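Local atomic coordinates of uncharacterized protein (Bacteroides ovatus, PDB entry 4IPB), a protein that is of unknown function but belongs to a PepSY-like family described as putative beta-lactamase-inhibitor-like. Residues V82-T87 against D108-L113; K42-N47 against V53-D58. All coordinates share one frame; numbering follows the deposited sequence. Where two conformers were deposited one is given.

Contact 1. Residues V82-T87 against D108-L113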
loop_
_atom_site.group_PDB
_atom_site.type_symbol
_atom_site.label_atom_id
_atom_site.label_comp_id
_atom_site.label_asym_id
_atom_site.label_seq_id
_atom_site.Cartn_x
_atom_site.Cartn_y
_atom_site.Cartn_z
ATOM N N VAL A 82 7.701 -7.500 15.423
ATOM C CA VAL A 82 6.240 -7.400 15.470
ATOM C C VAL A 82 5.746 -6.764 14.198
ATOM O O VAL A 82 6.244 -5.699 13.769
ATOM C CB VAL A 82 5.768 -6.517 16.644
ATOM C CG1 VAL A 82 4.257 -6.303 16.611
ATOM C CG2 VAL A 82 6.187 -7.147 17.959
ATOM N N VAL A 83 4.781 -7.421 13.559
ATOM C CA VAL A 83 4.351 -6.951 12.265
ATOM C C VAL A 83 3.164 -6.020 12.488
ATOM O O VAL A 83 2.112 -6.458 12.975
ATOM C CB VAL A 83 3.984 -8.121 11.361
ATOM C CG1 VAL A 83 3.342 -7.600 10.107
ATOM C CG2 VAL A 83 5.237 -8.898 11.010
ATOM N N ASP A 84 3.340 -4.742 12.198
ATOM C CA ASP A 84 2.279 -3.751 12.389
ATOM C C ASP A 84 1.294 -3.683 11.235
ATOM O O ASP A 84 0.094 -3.445 11.458
ATOM C CB ASP A 84 2.847 -2.349 12.565
ATOM C CG ASP A 84 3.595 -2.178 13.885
ATOM O OD1 ASP A 84 3.560 -3.071 14.777
ATOM O OD2 ASP A 84 4.227 -1.108 14.023
ATOM N N ASN A 85 1.807 -3.863 10.027
ATOM C CA ASN A 85 0.964 -3.819 8.849
ATOM C C ASN A 85 1.644 -4.515 7.677
ATOM O O ASN A 85 2.857 -4.736 7.660
ATOM C CB ASN A 85 0.628 -2.356 8.557
ATOM C CG ASN A 85 -0.495 -2.187 7.541
ATOM O OD1 ASN A 85 -1.344 -3.081 7.329
ATOM N ND2 ASN A 85 -0.540 -1.005 6.928
ATOM N N VAL A 86 0.814 -4.918 6.722
ATOM C CA VAL A 86 1.257 -5.567 5.502
ATOM C C VAL A 86 0.432 -4.924 4.395
ATOM O O VAL A 86 -0.791 -4.963 4.482
ATOM C CB VAL A 86 1.025 -7.093 5.559
ATOM C CG1 VAL A 86 1.484 -7.778 4.266
ATOM C CG2 VAL A 86 1.696 -7.715 6.791
ATOM N N THR A 87 1.108 -4.359 3.387
ATOM C CA THR A 87 0.433 -3.664 2.307
ATOM C C THR A 87 0.845 -4.262 0.968
ATOM O O THR A 87 2.074 -4.382 0.661
ATOM C CB THR A 87 0.740 -2.166 2.316
ATOM O OG1 THR A 87 0.490 -1.658 3.613
ATOM C CG2 THR A 87 -0.080 -1.418 1.286
ATOM N N ASP A 108 10.105 2.074 20.067
ATOM C CA ASP A 108 9.339 2.838 19.092
ATOM C C ASP A 108 9.933 2.829 17.677
ATOM O O ASP A 108 9.375 3.430 16.767
ATOM C CB ASP A 108 9.150 4.268 19.603
ATOM C CG ASP A 108 8.372 4.308 20.899
ATOM O OD1 ASP A 108 7.345 3.590 20.977
ATOM O OD2 ASP A 108 8.788 5.034 21.844
ATOM N N ILE A 109 11.019 2.097 17.485
ATOM C CA ILE A 109 11.636 1.979 16.158
ATOM C C ILE A 109 10.671 1.251 15.199
ATOM O O ILE A 109 10.122 0.216 15.555
ATOM C CB ILE A 109 13.005 1.257 16.243
ATOM C CG1 ILE A 109 13.670 1.243 14.881
ATOM C CG2 ILE A 109 12.906 -0.161 16.833
ATOM C CD1 ILE A 109 14.266 2.581 14.570
ATOM N N LYS A 110 10.444 1.799 14.003
ATOM C CA LYS A 110 9.617 1.150 13.000
ATOM C C LYS A 110 10.353 1.186 11.646
ATOM O O LYS A 110 10.938 2.230 11.300
ATOM C CB LYS A 110 8.296 1.902 12.776
ATOM C CG LYS A 110 7.470 2.230 13.998
ATOM C CD LYS A 110 6.681 1.046 14.422
ATOM C CE LYS A 110 5.834 1.361 15.645
ATOM N NZ LYS A 110 5.454 0.075 16.273
ATOM N N TYR A 111 10.339 0.071 10.915
ATOM C CA TYR A 111 10.859 0.025 9.557
ATOM C C TYR A 111 9.802 -0.461 8.575
ATOM O O TYR A 111 8.976 -1.287 8.945
ATOM C CB TYR A 111 12.043 -0.939 9.423
ATOM C CG TYR A 111 13.232 -0.571 10.269
ATOM C CD1 TYR A 111 14.016 0.541 9.935
ATOM C CD2 TYR A 111 13.642 -1.377 11.305
ATOM C CE1 TYR A 111 15.097 0.897 10.726
ATOM C CE2 TYR A 111 14.748 -1.046 12.072
ATOM C CZ TYR A 111 15.444 0.096 11.784
ATOM O OH TYR A 111 16.523 0.354 12.600
ATOM N N GLN A 112 9.821 0.097 7.378
ATOM C CA GLN A 112 9.130 -0.496 6.231
ATOM C C GLN A 112 10.103 -1.367 5.466
ATOM O O GLN A 112 11.222 -0.922 5.158
ATOM C CB GLN A 112 8.604 0.533 5.231
ATOM C CG GLN A 112 7.375 1.268 5.697
ATOM C CD GLN A 112 6.981 2.332 4.697
ATOM O OE1 GLN A 112 7.818 3.080 4.243
ATOM N NE2 GLN A 112 5.690 2.396 4.336
ATOM N N LEU A 113 9.652 -2.583 5.181
ATOM C CA LEU A 113 10.413 -3.576 4.441
ATOM C C LEU A 113 9.724 -3.715 3.107
ATOM O O LEU A 113 8.544 -3.957 3.067
ATOM C CB LEU A 113 10.399 -4.926 5.189
ATOM C CG LEU A 113 10.668 -4.951 6.670
ATOM C CD1 LEU A 113 10.575 -6.366 7.215
ATOM C CD2 LEU A 113 11.973 -4.280 6.948
#
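One salt bridge is all that joins segments 82-87 and 108-113: Lys110 NZ gives a hydrogen bond of 2.8 Å to Asp84 OD2, reaching across strand 97-104, which runs between them. The backbones stay far apart, with Asp84 CA and Lys110 CA, the nearest such pair, 8.8 Å from each other. Spanning that gap takes a long, flexible side chain, and lysine provides it; the chain bends at its second torsion (chi2 -81°) and then runs straight through the next, so that the ammonium group comes to the carboxylate while the two side chains cross nearly at a right angle. The ammonium sits on the syn side of OD2, the side facing OD1, yet Asp84 OD1 itself stays 4.0 Å from Lys110 NZ, so a single carboxylate oxygen makes the bridge. Lys110 CD also passes 3.3 Å from Asp84 OD2. Aspartate suits its place because its short stem holds the charge close to its own strand, where Asp84 and Asn85 together face Lys101 in a classic beta bulge. Lys101, on the intervening strand, is touched by the side chain of Lys110. On the far side of strand 107-115 follows strand 121-126, while Val83 and Leu113 pack on Phe73 of helix 67-75.

Contact 2. Residues K42-N47 against V53-D58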
loop_
_atom_site.group_PDB
_atom_site.type_symbol
_atom_site.label_atom_id
_atom_site.label_comp_id
_atom_site.label_asym_id
_atom_site.label_seq_id
_atom_site.Cartn_x
_atom_site.Cartn_y
_atom_site.Cartn_z
ATOM N N LYS A 42 -8.600 -0.307 1.073
ATOM C CA LYS A 42 -7.897 0.026 -0.142
ATOM C C LYS A 42 -7.691 1.536 -0.316
ATOM O O LYS A 42 -8.521 2.341 0.146
ATOM C CB LYS A 42 -8.713 -0.452 -1.333
ATOM C CG LYS A 42 -9.081 -1.935 -1.356
ATOM C CD LYS A 42 -8.833 -2.532 -2.695
ATOM C CE LYS A 42 -8.974 -4.039 -2.655
ATOM N NZ LYS A 42 -7.794 -4.682 -3.269
ATOM N N ASN A 43 -6.551 1.886 -0.921
ATOM C CA ASN A 43 -6.291 3.257 -1.394
ATOM C C ASN A 43 -5.916 3.124 -2.843
ATOM O O ASN A 43 -4.907 2.477 -3.203
ATOM C CB ASN A 43 -5.180 3.902 -0.574
ATOM C CG ASN A 43 -5.630 4.230 0.803
ATOM O OD1 ASN A 43 -6.293 5.263 1.014
ATOM N ND2 ASN A 43 -5.298 3.386 1.758
ATOM N N VAL A 44 -6.749 3.734 -3.687
ATOM C CA VAL A 44 -6.587 3.588 -5.127
ATOM C C VAL A 44 -6.326 4.976 -5.692
ATOM O O VAL A 44 -7.134 5.894 -5.489
ATOM C CB VAL A 44 -7.845 2.953 -5.791
ATOM C CG1 VAL A 44 -7.665 2.781 -7.321
ATOM C CG2 VAL A 44 -8.208 1.615 -5.129
ATOM N N TRP A 45 -5.236 5.094 -6.435
ATOM C CA TRP A 45 -4.726 6.373 -6.895
ATOM C C TRP A 45 -4.844 6.559 -8.409
ATOM O O TRP A 45 -4.690 5.599 -9.169
ATOM C CB TRP A 45 -3.257 6.510 -6.492
ATOM C CG TRP A 45 -3.041 6.591 -5.045
ATOM C CD1 TRP A 45 -2.918 5.555 -4.115
ATOM C CD2 TRP A 45 -2.751 7.798 -4.318
ATOM N NE1 TRP A 45 -2.703 6.091 -2.866
ATOM C CE2 TRP A 45 -2.563 7.448 -2.971
ATOM C CE3 TRP A 45 -2.767 9.164 -4.666
ATOM C CZ2 TRP A 45 -2.339 8.402 -1.993
ATOM C CZ3 TRP A 45 -2.496 10.088 -3.732
ATOM C CH2 TRP A 45 -2.270 9.719 -2.388
ATOM N N PHE A 46 -5.118 7.794 -8.825
ATOM C CA PHE A 46 -5.301 8.153 -10.241
ATOM C C PHE A 46 -4.576 9.438 -10.569
ATOM O O PHE A 46 -4.347 10.261 -9.674
ATOM C CB PHE A 46 -6.807 8.431 -10.539
ATOM C CG PHE A 46 -7.699 7.269 -10.221
ATOM C CD1 PHE A 46 -8.120 6.998 -8.951
ATOM C CD2 PHE A 46 -8.031 6.379 -11.225
ATOM C CE1 PHE A 46 -8.900 5.851 -8.680
ATOM C CE2 PHE A 46 -8.829 5.264 -10.969
ATOM C CZ PHE A 46 -9.242 4.990 -9.688
ATOM N N ASN A 47 -4.212 9.601 -11.837
ATOM C CA ASN A 47 -3.664 10.858 -12.317
ATOM C C ASN A 47 -4.785 11.754 -12.877
ATOM O O ASN A 47 -5.974 11.377 -12.901
ATOM C CB ASN A 47 -2.520 10.624 -13.303
ATOM C CG ASN A 47 -2.986 10.098 -14.639
ATOM O OD1 ASN A 47 -4.171 10.186 -15.005
ATOM N ND2 ASN A 47 -2.057 9.490 -15.357
ATOM N N VAL A 53 -3.070 4.730 -11.427
ATOM C CA VAL A 53 -1.623 4.671 -11.184
ATOM C C VAL A 53 -1.128 3.669 -10.155
ATOM O O VAL A 53 0.013 3.227 -10.267
ATOM C CB VAL A 53 -1.020 6.042 -10.997
ATOM C CG1 VAL A 53 -1.227 6.854 -12.286
ATOM C CG2 VAL A 53 -1.491 6.729 -9.761
HETATM N N MSE A 54 -1.935 3.374 -9.151
HETATM C CA MSE A 54 -1.564 2.327 -8.123
HETATM C C MSE A 54 -2.724 2.019 -7.223
HETATM O O MSE A 54 -3.569 2.898 -6.926
HETATM C CB MSE A 54 -0.292 2.661 -7.331
HETATM C CG MSE A 54 -0.399 3.883 -6.506
HETATM SE SE MSE A 54 1.274 4.160 -5.461
HETATM C CE MSE A 54 0.682 5.597 -4.435
ATOM N N THR A 55 -2.707 0.788 -6.675
ATOM C CA THR A 55 -3.615 0.420 -5.654
ATOM C C THR A 55 -2.818 -0.186 -4.506
ATOM O O THR A 55 -1.952 -1.047 -4.729
ATOM C CB THR A 55 -4.592 -0.635 -6.190
ATOM O OG1 THR A 55 -5.449 -0.029 -7.167
ATOM C CG2 THR A 55 -5.447 -1.209 -5.057
ATOM N N LEU A 56 -3.164 0.239 -3.312
ATOM C CA LEU A 56 -2.570 -0.272 -2.077
ATOM C C LEU A 56 -3.654 -0.951 -1.263
ATOM O O LEU A 56 -4.697 -0.333 -0.924
ATOM C CB LEU A 56 -1.900 0.816 -1.293
ATOM C CG LEU A 56 -0.734 1.466 -1.987
ATOM C CD1 LEU A 56 -1.123 2.624 -2.882
ATOM C CD2 LEU A 56 0.298 1.938 -0.991
ATOM N N THR A 57 -3.443 -2.238 -0.944
ATOM C CA THR A 57 -4.414 -3.011 -0.208
ATOM C C THR A 57 -3.799 -3.409 1.139
ATOM O O THR A 57 -2.698 -3.947 1.187
ATOM C CB THR A 57 -4.817 -4.308 -0.925
ATOM O OG1 THR A 57 -5.338 -4.004 -2.247
ATOM C CG2 THR A 57 -5.877 -5.078 -0.175
ATOM N N ASP A 58 -4.518 -3.115 2.210
ATOM C CA ASP A 58 -4.040 -3.423 3.539
ATOM C C ASP A 58 -4.365 -4.871 3.882
ATOM O O ASP A 58 -5.518 -5.204 4.201
ATOM C CB ASP A 58 -4.770 -2.545 4.552
ATOM C CG ASP A 58 -4.511 -1.035 4.353
ATOM O OD1 ASP A 58 -3.485 -0.653 3.799
ATOM O OD2 ASP A 58 -5.354 -0.226 4.808
HETATM O O HOH W 1 -4.102 0.834 1.678
#
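Three groups grip one water: it accepts a hydrogen bond from Asn43 ND2 at 2.8 Å and donates to Leu56 O and to Asp58 OD1. Leu56 O also receives the backbone N-H of Asn43, so this carbonyl serves strand and water together. Asparagine fits here because its amide can both give and take: ND2 turns to the water while OD1 accepts from Asn34 on the next strand. On the face that carries Lys42, Val44, Thr55 and Thr57, Lys42 NZ donates to Thr57 OG1 at 2.7 Å, the two side chains lying alongside each other. Val44 packs both methyls against Thr55 OG1, a hydroxyl bonded to Trp52 NE1 and to a glycerol probably taken from the crystallisation liquor.

On the other face, selenomethionine Met54 rises beside Trp45. Its CG stands between the backbone N and carbonyl carbon (chi1 63°), and the extended remainder carries Met54 CE over the indole, 3.7 Å from the centroid of the Trp45 five-membered ring and 12° from its normal, a CH-pi contact. The selenium lies obliquely to the same ring. Leu56 CD1 meets Trp45 CD1 at 3.7 Å. The apolar groups of Trp45, Met54 and Leu56 suit a buried face, which Phe139 of helix 136-139 also covers through Met54 and Leu56. At the bulge Val53 CG2 touches Trp45 CB. Strands 40-46 and 52-58 form an antiparallel beta hairpin; the axes of residues 42-46 and 53-58 come within 4.7 Å, with a classic bulge where Val53 and Met54 both face Trp45.

How the contacts relate
From the N terminus, strands 23-27 and 30-37 come first; the chain then enters contact 2, which closes the short loop between 42-47 and 53-58 as a hairpin. Helix 67-75 follows before strand 82-90 opens contact 1, which closes the longer loop that holds strand 97-104, its second segment, 108-113, lying two strands further along the sheet. The contacts are therefore in series, neither nesting nor crossing, with centres 19 Å apart in one antiparallel sheet. Contact 2 joins adjacent strands, whereas contact 1 skips over strand 97-104. Strands 52-58 and 82-90 are neighbours, and there the contacts meet: Thr87 CG2 packs 3.6 Å from Thr57 O and also against Leu56 CB.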